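Local coordinates for protein peptidoglycan-binding domain 1 (PDB 5NM7) that probably cleaves bacterial cell-wall peptidoglycan as a modular phage endolysin, joining a putative peptidoglycan-binding domain to a large lysozyme-like N-acetylmuramidase domain, at residues R112-Y117 against A155-L161; E101-G106 against G179-I183; L75-L80 against V94-N98. All blocks are in the same frame, centred on the assembly; numbering follows the deposited sequence.

Contact 1 of 3, residues R112-Y117 against A155-L161; sequences RPVILY and AAEYARL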
ATOM      1  N   ARG A 112       0.063   2.948 -14.504  1.00 19.37           N
ATOM      2  CA  ARG A 112       1.369   2.407 -14.166  1.00 19.31           C
ATOM      3  C   ARG A 112       1.452   2.306 -12.663  1.00 19.06           C
ATOM      4  O   ARG A 112       0.834   3.080 -11.947  1.00 19.20           O
ATOM      5  CB  ARG A 112       2.470   3.306 -14.682  1.00 19.71           C
ATOM      6  CG  ARG A 112       2.456   3.371 -16.218  1.00 21.05           C
ATOM      7  CD  ARG A 112       3.484   4.319 -16.734  1.00 21.03           C
ATOM      8  NE  ARG A 112       3.178   5.710 -16.403  1.00 21.32           N
ATOM      9  CZ  ARG A 112       3.929   6.764 -16.745  1.00 21.94           C
ATOM     10  NH1 ARG A 112       5.030   6.612 -17.474  1.00 23.07           N
ATOM     11  NH2 ARG A 112       3.574   7.986 -16.380  1.00 21.89           N
ATOM     12  N   PRO A 113       2.287   1.390 -12.170  1.00 18.85           N
ATOM     13  CA  PRO A 113       2.436   1.343 -10.704  1.00 19.29           C
ATOM     14  C   PRO A 113       3.017   2.621 -10.091  1.00 17.80           C
ATOM     15  O   PRO A 113       3.818   3.332 -10.705  1.00 18.26           O
ATOM     16  CB  PRO A 113       3.364   0.136 -10.477  1.00 19.99           C
ATOM     17  CG  PRO A 113       3.847  -0.301 -11.808  1.00 19.70           C
ATOM     18  CD  PRO A 113       3.088   0.388 -12.887  1.00 20.03           C
ATOM     19  N   VAL A 114       2.646   2.896  -8.843  1.00 17.76           N
ATOM     20  CA  VAL A 114       3.226   3.988  -8.081  1.00 18.23           C
ATOM     21  C   VAL A 114       4.691   3.651  -7.800  1.00 18.17           C
ATOM     22  O   VAL A 114       4.998   2.513  -7.447  1.00 19.05           O
ATOM     23  CB  VAL A 114       2.434   4.234  -6.778  1.00 21.14           C
ATOM     24  CG1 VAL A 114       3.093   5.326  -5.962  1.00 24.92           C
ATOM     25  CG2 VAL A 114       1.003   4.646  -7.123  1.00 21.72           C
ATOM     26  N   ILE A 115       5.565   4.611  -8.050  1.00 16.05           N
ATOM     27  CA  ILE A 115       7.015   4.423  -7.895  1.00 16.73           C
ATOM     28  C   ILE A 115       7.649   5.585  -7.211  1.00 16.80           C
ATOM     29  O   ILE A 115       7.112   6.694  -7.181  1.00 16.89           O
ATOM     30  CB  ILE A 115       7.744   4.186  -9.250  1.00 17.70           C
ATOM     31  CG1 ILE A 115       7.462   5.323 -10.228  1.00 17.56           C
ATOM     32  CG2 ILE A 115       7.359   2.863  -9.841  1.00 18.09           C
ATOM     33  CD1 ILE A 115       8.462   5.404 -11.332  1.00 17.63           C
ATOM     34  N   LEU A 116       8.841   5.337  -6.661  1.00 16.10           N
ATOM     35  CA  LEU A 116       9.731   6.393  -6.233  1.00 17.46           C
ATOM     36  C   LEU A 116      11.135   5.966  -6.563  1.00 18.06           C
ATOM     37  O   LEU A 116      11.599   4.900  -6.130  1.00 18.36           O
ATOM     38  CB  LEU A 116       9.613   6.698  -4.734  1.00 18.11           C
ATOM     39  CG  LEU A 116      10.236   8.019  -4.277  1.00 18.58           C
ATOM     40  CD1 LEU A 116       9.414   9.196  -4.800  1.00 20.29           C
ATOM     41  CD2 LEU A 116      10.293   8.084  -2.755  1.00 19.03           C
ATOM     42  N   TYR A 117      11.797   6.765  -7.391  1.00 18.22           N
ATOM     43  CA  TYR A 117      13.149   6.475  -7.813  1.00 18.25           C
ATOM     44  C   TYR A 117      14.160   7.072  -6.816  1.00 18.13           C
ATOM     45  O   TYR A 117      13.970   8.198  -6.358  1.00 18.45           O
ATOM     46  CB  TYR A 117      13.345   7.026  -9.229  1.00 17.75           C
ATOM     47  CG  TYR A 117      14.789   6.993  -9.666  1.00 19.26           C
ATOM     48  CD1 TYR A 117      15.567   8.119  -9.570  1.00 18.92           C
ATOM     49  CD2 TYR A 117      15.372   5.811 -10.120  1.00 18.06           C
ATOM     50  CE1 TYR A 117      16.896   8.107  -9.922  1.00 19.68           C
ATOM     51  CE2 TYR A 117      16.701   5.786 -10.475  1.00 20.92           C
ATOM     52  CZ  TYR A 117      17.448   6.944 -10.385  1.00 19.19           C
ATOM     53  OH  TYR A 117      18.789   6.954 -10.724  1.00 21.70           O
ATOM     54  N   ALA A 155       3.407  10.777 -11.568  1.00 20.15           N
ATOM     55  CA  ALA A 155       3.800  10.353 -12.912  1.00 21.71           C
ATOM     56  C   ALA A 155       5.188  10.881 -13.299  1.00 20.78           C
ATOM     57  O   ALA A 155       5.895  10.235 -14.072  1.00 21.92           O
ATOM     58  CB  ALA A 155       2.761  10.832 -13.903  1.00 22.71           C
ATOM     59  N   ALA A 156       5.588  12.017 -12.737  1.00 20.31           N
ATOM     60  CA  ALA A 156       6.893  12.617 -13.034  1.00 20.97           C
ATOM     61  C   ALA A 156       8.048  11.709 -12.581  1.00 20.38           C
ATOM     62  O   ALA A 156       9.135  11.802 -13.117  1.00 18.96           O
ATOM     63  CB  ALA A 156       7.023  14.001 -12.452  1.00 23.19           C
ATOM     64  N   GLU A 157       7.801  10.798 -11.635  1.00 20.39           N
ATOM     65  CA  GLU A 157       8.815   9.800 -11.317  1.00 19.56           C
ATOM     66  C   GLU A 157       9.202   8.943 -12.491  1.00 19.28           C
ATOM     67  O   GLU A 157      10.344   8.540 -12.566  1.00 20.16           O
ATOM     68  CB  GLU A 157       8.390   8.844 -10.224  1.00 20.82           C
ATOM     69  CG  GLU A 157       8.445   9.453  -8.859  1.00 22.37           C
ATOM     70  CD  GLU A 157       9.809   9.986  -8.492  1.00 23.35           C
ATOM     71  OE1 GLU A 157      10.779   9.203  -8.343  1.00 23.86           O
ATOM     72  OE2 GLU A 157       9.917  11.209  -8.323  1.00 22.92           O
ATOM     73  N   TYR A 158       8.259   8.665 -13.399  1.00 16.67           N
ATOM     74  CA  TYR A 158       8.574   7.846 -14.574  1.00 17.60           C
ATOM     75  C   TYR A 158       9.546   8.533 -15.516  1.00 18.17           C
ATOM     76  O   TYR A 158      10.309   7.846 -16.195  1.00 18.39           O
ATOM     77  CB  TYR A 158       7.338   7.396 -15.307  1.00 19.01           C
ATOM     78  CG  TYR A 158       6.775   6.162 -14.666  1.00 17.14           C
ATOM     79  CD1 TYR A 158       7.292   4.921 -14.962  1.00 17.50           C
ATOM     80  CD2 TYR A 158       5.794   6.257 -13.692  1.00 17.77           C
ATOM     81  CE1 TYR A 158       6.812   3.778 -14.340  1.00 17.69           C
ATOM     82  CE2 TYR A 158       5.265   5.121 -13.081  1.00 16.91           C
ATOM     83  CZ  TYR A 158       5.800   3.888 -13.367  1.00 17.77           C
ATOM     84  OH  TYR A 158       5.309   2.734 -12.790  1.00 18.82           O
ATOM     85  N   ALA A 159       9.520   9.848 -15.563  1.00 19.50           N
ATOM     86  CA  ALA A 159      10.527  10.610 -16.338  1.00 20.58           C
ATOM     87  C   ALA A 159      11.922  10.400 -15.751  1.00 20.72           C
ATOM     88  O   ALA A 159      12.889  10.163 -16.485  1.00 21.76           O
ATOM     89  CB  ALA A 159      10.168  12.093 -16.413  1.00 22.64           C
ATOM     90  N   ARG A 160      12.030  10.471 -14.420  1.00 20.46           N
ATOM     91  CA  ARG A 160      13.296  10.209 -13.753  1.00 20.38           C
ATOM     92  C   ARG A 160      13.755   8.756 -13.998  1.00 19.96           C
ATOM     93  O   ARG A 160      14.937   8.511 -14.298  1.00 21.96           O
ATOM     94  CB  ARG A 160      13.171  10.478 -12.259  1.00 21.33           C
ATOM     95  CG  ARG A 160      12.906  11.935 -11.922  1.00 21.78           C
ATOM     96  CD  ARG A 160      12.813  12.125 -10.411  1.00 22.06           C
ATOM     97  NE  ARG A 160      14.132  12.056  -9.848  1.00 22.79           N
ATOM     98  CZ  ARG A 160      14.486  11.487  -8.719  1.00 28.89           C
ATOM     99  NH1 ARG A 160      13.597  10.776  -7.949  1.00 27.64           N
ATOM    100  NH2 ARG A 160      15.780  11.607  -8.387  1.00 28.11           N
ATOM    101  N   LEU A 161      12.838   7.806 -13.834  1.00 18.23           N
ATOM    102  CA  LEU A 161      13.133   6.391 -14.063  1.00 18.06           C
ATOM    103  C   LEU A 161      13.613   6.167 -15.532  1.00 20.09           C
ATOM    104  O   LEU A 161      14.634   5.515 -15.763  1.00 19.20           O
ATOM    105  CB  LEU A 161      11.936   5.510 -13.790  1.00 19.45           C
ATOM    106  CG  LEU A 161      12.118   4.011 -14.034  1.00 18.32           C
ATOM    107  CD1 LEU A 161      13.270   3.458 -13.236  1.00 20.63           C
ATOM    108  CD2 LEU A 161      10.842   3.241 -13.745  1.00 19.65           C
TER
HETATM  109  O   HOH W   1      15.953  10.074  -6.096  1.00 20.89           O
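Glu157 and Tyr158, neighbours early in helix 156-167, each make a short hydrogen bond to the backbone of 112-117. Tyr117 N donates almost straight to Glu157 OE1 (2.8 Å, 171°), meeting this oxygen on its anti side. The syn lone pair of the same oxygen takes Arg160 NH1 of the next helical turn at 3.3 Å, an intrahelical salt bridge, so OE1 is gripped twice. Glu157 OE2 accepts from the backbone N atoms of Ala152 and Gly153, and the carboxylate thus pins both the strand and the loop leading into the helix. A bend at chi2 (-57°) turns the carboxylate aside to meet these donors. Arg160 NH1 also donates weakly to Tyr117 O, and a water links that carbonyl oxygen with NH2, which in addition binds Ala142 O. The Tyr117 ring meets this guanidinium edge-on, its CD1 over the guanidinium face, and its own hydroxyl turns to Leu143 O.

At the other end, Tyr158 OH donates to Pro113 O at 2.6 Å, on a lone pair in the carbonyl plane. Its ring is sandwiched. Over one face Arg112 CD sits above the centre while the guanidinium lies flat and off-centre, with planes 16° apart; Asp110 pairs with Arg112 NH2. Over the opposite face Ile115 CD1 stands 3.5 Å from the ring centroid, a CH-pi contact. The same methyl packs against Glu157 CB and, at 4.0 Å, Leu161 CD2, and Ile115 also leans on Thr176 and Trp178 of the adjoining strand. Helix 156-167 is thereby fastened to the outermost strand of the small antiparallel sheet in the lysozyme-like domain. With backbone N-H groups and an arginine around it, the Glu157 carboxylate is probably stabilised as the anion.

Contact 2 of 3, residues E101-G106 against G179-I183; sequences ESKGAG and GAFQI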
ATOM      1  N   GLU A 101       0.181   0.827   6.204  1.00 17.18           N
ATOM      2  CA  GLU A 101       1.432   0.823   5.448  1.00 16.33           C
ATOM      3  C   GLU A 101       1.250   0.920   3.945  1.00 17.50           C
ATOM      4  O   GLU A 101       2.166   1.346   3.272  1.00 18.48           O
ATOM      5  CB  GLU A 101       2.246  -0.413   5.735  1.00 18.19           C
ATOM      6  CG  GLU A 101       2.639  -0.534   7.189  1.00 17.44           C
ATOM      7  CD  GLU A 101       3.706   0.451   7.613  1.00 19.17           C
ATOM      8  OE1 GLU A 101       4.122   1.327   6.835  1.00 18.22           O
ATOM      9  OE2 GLU A 101       4.185   0.343   8.793  1.00 16.17           O
ATOM     10  N   SER A 102       0.099   0.546   3.443  1.00 16.67           N
ATOM     11  CA  SER A 102      -0.116   0.662   2.008  1.00 17.68           C
ATOM     12  C   SER A 102      -0.273   2.134   1.622  1.00 18.18           C
ATOM     13  O   SER A 102      -0.852   2.918   2.352  1.00 18.93           O
ATOM     14  CB  SER A 102      -1.391  -0.068   1.606  1.00 19.11           C
ATOM     15  OG  SER A 102      -1.569   0.048   0.195  1.00 19.71           O
ATOM     16  N   LYS A 103       0.196   2.479   0.421  1.00 18.15           N
ATOM     17  CA  LYS A 103      -0.156   3.754  -0.182  1.00 21.34           C
ATOM     18  C   LYS A 103      -1.638   3.833  -0.537  1.00 20.73           C
ATOM     19  O   LYS A 103      -2.151   4.941  -0.802  1.00 24.13           O
ATOM     20  CB  LYS A 103       0.641   3.970  -1.468  1.00 23.12           C
ATOM     21  CG  LYS A 103       2.131   4.118  -1.249  1.00 29.20           C
ATOM     22  CD  LYS A 103       2.453   5.485  -0.658  1.00 36.72           C
ATOM     23  CE  LYS A 103       3.946   5.713  -0.437  1.00 41.15           C
ATOM     24  NZ  LYS A 103       4.459   5.014   0.777  1.00 43.71           N
ATOM     25  N   GLY A 104      -2.320   2.701  -0.570  1.00 18.66           N
ATOM     26  CA  GLY A 104      -3.738   2.626  -0.911  1.00 22.78           C
ATOM     27  C   GLY A 104      -3.831   2.231  -2.367  1.00 20.65           C
ATOM     28  O   GLY A 104      -3.819   1.029  -2.699  1.00 21.68           O
ATOM     29  N   ALA A 105      -3.882   3.236  -3.247  1.00 19.99           N
ATOM     30  CA  ALA A 105      -3.747   2.950  -4.666  1.00 18.60           C
ATOM     31  C   ALA A 105      -2.299   2.503  -4.996  1.00 15.37           C
ATOM     32  O   ALA A 105      -1.373   3.248  -4.774  1.00 16.70           O
ATOM     33  CB  ALA A 105      -4.098   4.177  -5.497  1.00 20.32           C
ATOM     34  N   GLY A 106      -2.174   1.316  -5.557  1.00 16.42           N
ATOM     35  CA  GLY A 106      -0.893   0.807  -6.040  1.00 16.18           C
ATOM     36  C   GLY A 106      -0.540   1.296  -7.440  1.00 17.77           C
ATOM     37  O   GLY A 106       0.587   1.091  -7.906  1.00 17.32           O
ATOM     38  N   GLY A 179       4.840  -0.059  -6.270  1.00 15.69           N
ATOM     39  CA  GLY A 179       3.515  -0.478  -5.870  1.00 16.51           C
ATOM     40  C   GLY A 179       3.106   0.012  -4.491  1.00 15.19           C
ATOM     41  O   GLY A 179       3.736   0.891  -3.910  1.00 16.13           O
ATOM     42  N   ALA A 180       1.994  -0.561  -4.031  1.00 15.77           N
ATOM     43  CA  ALA A 180       1.269  -0.097  -2.863  1.00 15.11           C
ATOM     44  C   ALA A 180       2.133  -0.147  -1.610  1.00 14.44           C
ATOM     45  O   ALA A 180       1.978   0.701  -0.725  1.00 15.32           O
ATOM     46  CB  ALA A 180       0.026  -0.941  -2.649  1.00 15.80           C
ATOM     47  N   PHE A 181       3.087  -1.104  -1.561  1.00 14.48           N
ATOM     48  CA  PHE A 181       4.017  -1.206  -0.418  1.00 15.08           C
ATOM     49  C   PHE A 181       5.425  -0.708  -0.671  1.00 16.24           C
ATOM     50  O   PHE A 181       6.295  -0.837   0.171  1.00 17.62           O
ATOM     51  CB  PHE A 181       4.013  -2.654   0.098  1.00 15.10           C
ATOM     52  CG  PHE A 181       2.702  -3.044   0.647  1.00 14.85           C
ATOM     53  CD1 PHE A 181       2.368  -2.767   1.972  1.00 16.40           C
ATOM     54  CD2 PHE A 181       1.742  -3.587  -0.157  1.00 16.09           C
ATOM     55  CE1 PHE A 181       1.120  -3.066   2.453  1.00 16.58           C
ATOM     56  CE2 PHE A 181       0.505  -3.919   0.349  1.00 16.32           C
ATOM     57  CZ  PHE A 181       0.179  -3.626   1.651  1.00 16.91           C
ATOM     58  N   GLN A 182       5.655  -0.116  -1.845  1.00 14.95           N
ATOM     59  CA  GLN A 182       6.905   0.537  -2.158  1.00 15.50           C
ATOM     60  C   GLN A 182       8.122  -0.350  -1.867  1.00 15.25           C
ATOM     61  O   GLN A 182       9.040   0.040  -1.124  1.00 16.56           O
ATOM     62  CB  GLN A 182       6.959   1.912  -1.490  1.00 17.22           C
ATOM     63  CG  GLN A 182       5.972   2.883  -2.114  1.00 17.56           C
ATOM     64  CD  GLN A 182       6.402   3.293  -3.518  1.00 17.99           C
ATOM     65  OE1 GLN A 182       7.330   4.082  -3.658  1.00 18.76           O
ATOM     66  NE2 GLN A 182       5.781   2.735  -4.529  1.00 18.15           N
ATOM     67  N   ILE A 183       8.071  -1.551  -2.426  1.00 15.70           N
ATOM     68  CA  ILE A 183       9.174  -2.508  -2.276  1.00 16.18           C
ATOM     69  C   ILE A 183      10.272  -2.119  -3.253  1.00 17.53           C
ATOM     70  O   ILE A 183      10.010  -1.936  -4.464  1.00 16.94           O
ATOM     71  CB  ILE A 183       8.692  -3.934  -2.464  1.00 16.69           C
ATOM     72  CG1 ILE A 183       7.559  -4.279  -1.485  1.00 16.65           C
ATOM     73  CG2 ILE A 183       9.861  -4.912  -2.341  1.00 17.06           C
ATOM     74  CD1 ILE A 183       7.897  -4.146  -0.016  1.00 17.72           C
TER
HETATM   75  O   HOH W   2       4.718   0.450   2.693  1.00 21.26           O
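Lys103 N donates to Ala180 O (2.8 Å, 172°), joining the loop that leaves helix 91-101 to the type I beta turn Gly179-Gln182 between strands 176-178 and 183-184, followed by a G1 beta bulge in which Gln182 and Ile183 both face Trp178. The Lys103 side chain continues over this turn. CB and CG pass the accepting oxygen, CG at 3.5 Å from Ala180 O; bends at chi2 and chi4 then carry the chain across Gln182 at about a right angle, where CE and NZ both lie 3.9 Å from Gln182 CG. A bend at chi2 (-71°) brings Gln182 NE2 round to donate, in its own amide plane, to Gly179 O at 2.8 Å. That oxygen also accepts the turn's Gln182 N, while Gln182 OE1 takes Ser177 OG.

Ser102 lies over one face of the Phe181 ring, its CB 3.9 Å from Phe181 CZ. Ser102 OG, anti to its own N (chi1 -179°), accepts from Gly104 N in an ST turn and rests on the Ala180 methyl. Leu211, Phe214 and Tyr240 also pack on Phe181. Gly106 lies close to the turn backbone, and Gln210 ties the two together by bonding both Gly106 O and Ala180 N. At the helix end a water donates to Glu101 O at 2.8 Å and to Phe181 O at 3.2 Å.

Contact 3 of 3, residues L75-L80 against V94-N98; sequences LTDADL and VRAVN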
ATOM      1  N   LEU A  75      -6.772  -4.534  -4.888  1.00 18.29           N
ATOM      2  CA  LEU A  75      -6.728  -5.531  -3.851  1.00 19.98           C
ATOM      3  C   LEU A  75      -8.115  -5.827  -3.318  1.00 18.66           C
ATOM      4  O   LEU A  75      -8.956  -4.935  -3.211  1.00 19.54           O
ATOM      5  CB  LEU A  75      -5.833  -5.016  -2.699  1.00 20.29           C
ATOM      6  CG  LEU A  75      -5.123  -6.032  -1.845  1.00 21.23           C
ATOM      7  CD1 LEU A  75      -4.091  -6.796  -2.684  1.00 20.24           C
ATOM      8  CD2 LEU A  75      -4.467  -5.363  -0.650  1.00 22.06           C
ATOM      9  N   THR A  76      -8.350  -7.089  -2.980  1.00 20.34           N
ATOM     10  CA  THR A  76      -9.597  -7.547  -2.333  1.00 22.04           C
ATOM     11  C   THR A  76      -9.361  -8.080  -0.910  1.00 22.53           C
ATOM     12  O   THR A  76      -8.236  -8.388  -0.551  1.00 20.48           O
ATOM     13  CB  THR A  76     -10.242  -8.654  -3.172  1.00 23.19           C
ATOM     14  OG1 THR A  76      -9.479  -9.869  -3.037  1.00 23.82           O
ATOM     15  CG2 THR A  76     -10.323  -8.276  -4.674  1.00 24.47           C
ATOM     16  N   ASP A  77     -10.434  -8.249  -0.135  1.00 21.68           N
ATOM     17  CA  ASP A  77     -10.373  -8.926   1.172  1.00 23.49           C
ATOM     18  C   ASP A  77      -9.696 -10.277   1.081  1.00 21.69           C
ATOM     19  O   ASP A  77      -8.888 -10.639   1.950  1.00 21.85           O
ATOM     20  CB  ASP A  77     -11.767  -9.194   1.762  1.00 27.36           C
ATOM     21  CG  ASP A  77     -12.261  -8.086   2.610  1.00 32.23           C
ATOM     22  OD1 ASP A  77     -11.474  -7.165   2.958  1.00 27.70           O
ATOM     23  OD2 ASP A  77     -13.476  -8.141   2.943  1.00 38.76           O
ATOM     24  N   ALA A  78     -10.032 -11.022   0.023  1.00 22.40           N
ATOM     25  CA  ALA A  78      -9.500 -12.361  -0.161  1.00 21.46           C
ATOM     26  C   ALA A  78      -7.990 -12.338  -0.339  1.00 20.22           C
ATOM     27  O   ALA A  78      -7.308 -13.268   0.116  1.00 21.64           O
ATOM     28  CB  ALA A  78     -10.146 -13.074  -1.335  1.00 22.93           C
ATOM     29  N   ASP A  79      -7.458 -11.317  -1.005  1.00 18.65           N
ATOM     30  CA  ASP A  79      -6.006 -11.170  -1.075  1.00 17.63           C
ATOM     31  C   ASP A  79      -5.385 -11.004   0.306  1.00 18.30           C
ATOM     32  O   ASP A  79      -4.285 -11.517   0.545  1.00 18.34           O
ATOM     33  CB  ASP A  79      -5.589  -9.987  -1.945  1.00 17.49           C
ATOM     34  CG  ASP A  79      -6.037 -10.126  -3.379  1.00 19.40           C
ATOM     35  OD1 ASP A  79      -5.881 -11.251  -3.957  1.00 19.55           O
ATOM     36  OD2 ASP A  79      -6.543  -9.115  -3.919  1.00 20.27           O
ATOM     37  N   LEU A  80      -6.049 -10.261   1.195  1.00 18.15           N
ATOM     38  CA  LEU A  80      -5.511 -10.076   2.561  1.00 18.87           C
ATOM     39  C   LEU A  80      -5.541 -11.374   3.334  1.00 18.51           C
ATOM     40  O   LEU A  80      -4.594 -11.672   4.088  1.00 19.90           O
ATOM     41  CB  LEU A  80      -6.265  -8.973   3.328  1.00 20.52           C
ATOM     42  CG  LEU A  80      -6.093  -7.583   2.685  1.00 20.93           C
ATOM     43  CD1 LEU A  80      -6.876  -6.555   3.503  1.00 22.31           C
ATOM     44  CD2 LEU A  80      -4.649  -7.150   2.553  1.00 21.45           C
ATOM     45  N   VAL A  94      -2.790  -8.325   9.492  1.00 18.69           N
ATOM     46  CA  VAL A  94      -2.594  -8.055   8.052  1.00 19.23           C
ATOM     47  C   VAL A  94      -3.474  -6.909   7.587  1.00 16.83           C
ATOM     48  O   VAL A  94      -3.009  -6.031   6.883  1.00 16.95           O
ATOM     49  CB  VAL A  94      -2.839  -9.306   7.194  1.00 21.40           C
ATOM     50  CG1 VAL A  94      -2.824  -8.974   5.712  1.00 21.95           C
ATOM     51  CG2 VAL A  94      -1.760 -10.347   7.499  1.00 23.45           C
ATOM     52  N   ARG A  95      -4.721  -6.905   8.027  1.00 16.93           N
ATOM     53  CA  ARG A  95      -5.596  -5.781   7.751  1.00 18.95           C
ATOM     54  C   ARG A  95      -5.067  -4.474   8.299  1.00 18.51           C
ATOM     55  O   ARG A  95      -5.091  -3.448   7.609  1.00 18.00           O
ATOM     56  CB  ARG A  95      -6.978  -6.025   8.334  1.00 19.93           C
ATOM     57  CG  ARG A  95      -7.744  -7.143   7.673  1.00 23.26           C
ATOM     58  CD  ARG A  95      -9.178  -7.067   8.200  1.00 25.35           C
ATOM     59  NE  ARG A  95     -10.061  -8.075   7.639  1.00 32.56           N
ATOM     60  CZ  ARG A  95     -10.590  -8.066   6.404  1.00 34.14           C
ATOM     61  NH1 ARG A  95     -10.319  -7.095   5.519  1.00 35.75           N
ATOM     62  NH2 ARG A  95     -11.408  -9.050   6.050  1.00 35.25           N
ATOM     63  N   ALA A  96      -4.530  -4.490   9.531  1.00 16.99           N
ATOM     64  CA  ALA A  96      -3.892  -3.310  10.101  1.00 16.10           C
ATOM     65  C   ALA A  96      -2.686  -2.836   9.330  1.00 15.53           C
ATOM     66  O   ALA A  96      -2.540  -1.690   9.053  1.00 15.62           O
ATOM     67  CB  ALA A  96      -3.508  -3.570  11.552  1.00 16.98           C
ATOM     68  N   VAL A  97      -1.801  -3.753   8.935  1.00 16.34           N
ATOM     69  CA  VAL A  97      -0.646  -3.394   8.108  1.00 17.71           C
ATOM     70  C   VAL A  97      -1.047  -2.820   6.772  1.00 17.09           C
ATOM     71  O   VAL A  97      -0.479  -1.834   6.309  1.00 16.60           O
ATOM     72  CB  VAL A  97       0.277  -4.590   7.878  1.00 20.81           C
ATOM     73  CG1 VAL A  97       1.363  -4.256   6.862  1.00 22.82           C
ATOM     74  CG2 VAL A  97       0.949  -4.911   9.186  1.00 22.31           C
ATOM     75  N   ASN A  98      -2.006  -3.455   6.140  1.00 17.46           N
ATOM     76  CA  ASN A  98      -2.509  -2.960   4.866  1.00 18.93           C
ATOM     77  C   ASN A  98      -3.077  -1.561   4.999  1.00 19.70           C
ATOM     78  O   ASN A  98      -2.774  -0.680   4.199  1.00 19.55           O
ATOM     79  CB  ASN A  98      -3.553  -3.890   4.313  1.00 19.26           C
ATOM     80  CG  ASN A  98      -3.952  -3.513   2.912  1.00 19.17           C
ATOM     81  OD1 ASN A  98      -3.114  -3.452   2.009  1.00 17.78           O
ATOM     82  ND2 ASN A  98      -5.225  -3.231   2.723  1.00 21.18           N
TER
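Asp77 OD1 accepts from Arg95 NH1 at 2.8 Å and also from Ala53 N, so one carboxylate oxygen holds helix 77-87, helix 91-101 and the segment around Ala53 together. The N-H of the salt bridge points straight at OD1 (180°) and lies in the guanidinium plane, yet it reaches the oxygen from well above the carboxylate plane; the two flat groups stand 79° apart. Arg95 spans the gap with its chain extended from CG to NE, and Tyr261 packs against it.

Beside the ion pair, Leu80 lies between the two helices. Its CD2 presses on the Asn98 amide, 3.7 Å from Asn98 CG, and touches Val94 CG1 at 4.1 Å; CD1 sits near Asn98 ND2 and the arginine. Asn98 reaches this spot with CG anti to its backbone N (chi1 -172°), and the Leu75 and Asn98 side chains come head-on, Leu75 CD2 lying 3.5 Å from Asn98 OD1. Val52 and Leu211 extend the apolar surroundings of Leu80.

The start of helix 77-87 is secured separately: Asp79 N donates to Thr76 OG1 at 3.2 Å and Thr76 N to Asp79 OD2 at 2.9 Å. Asp79, which also pairs with Arg82, belongs to a pocket occupied by glycine in the crystal. These reciprocal bonds are those of a capping box, here opening the first of two consecutive helices that meet at Leu80 and Val94.

In the fold
Contacts 1 and 2 adjoin, their centres about 13 Å apart, and share the small antiparallel sheet: Val114 of contact 1 sends its N to Gly106 O (2.9 Å) and its O to Gly179 N (2.8 Å), both probable hydrogen bonds. Contact 2 touches contact 3 where Phe181 CZ packs 3.3 Å from Asn98 OD1, with centres about 12 Å apart. Contact 2 therefore bridges the others, whose nearest atoms are about 12 Å apart. Helix 91-101 runs from contact 3 into contact 2. A bound glycine touches Asp79 of contact 3, in a pocket shared with Ala208, Leu211 and Glu212 of helix 207-219, which also packs on Phe181 of contact 2.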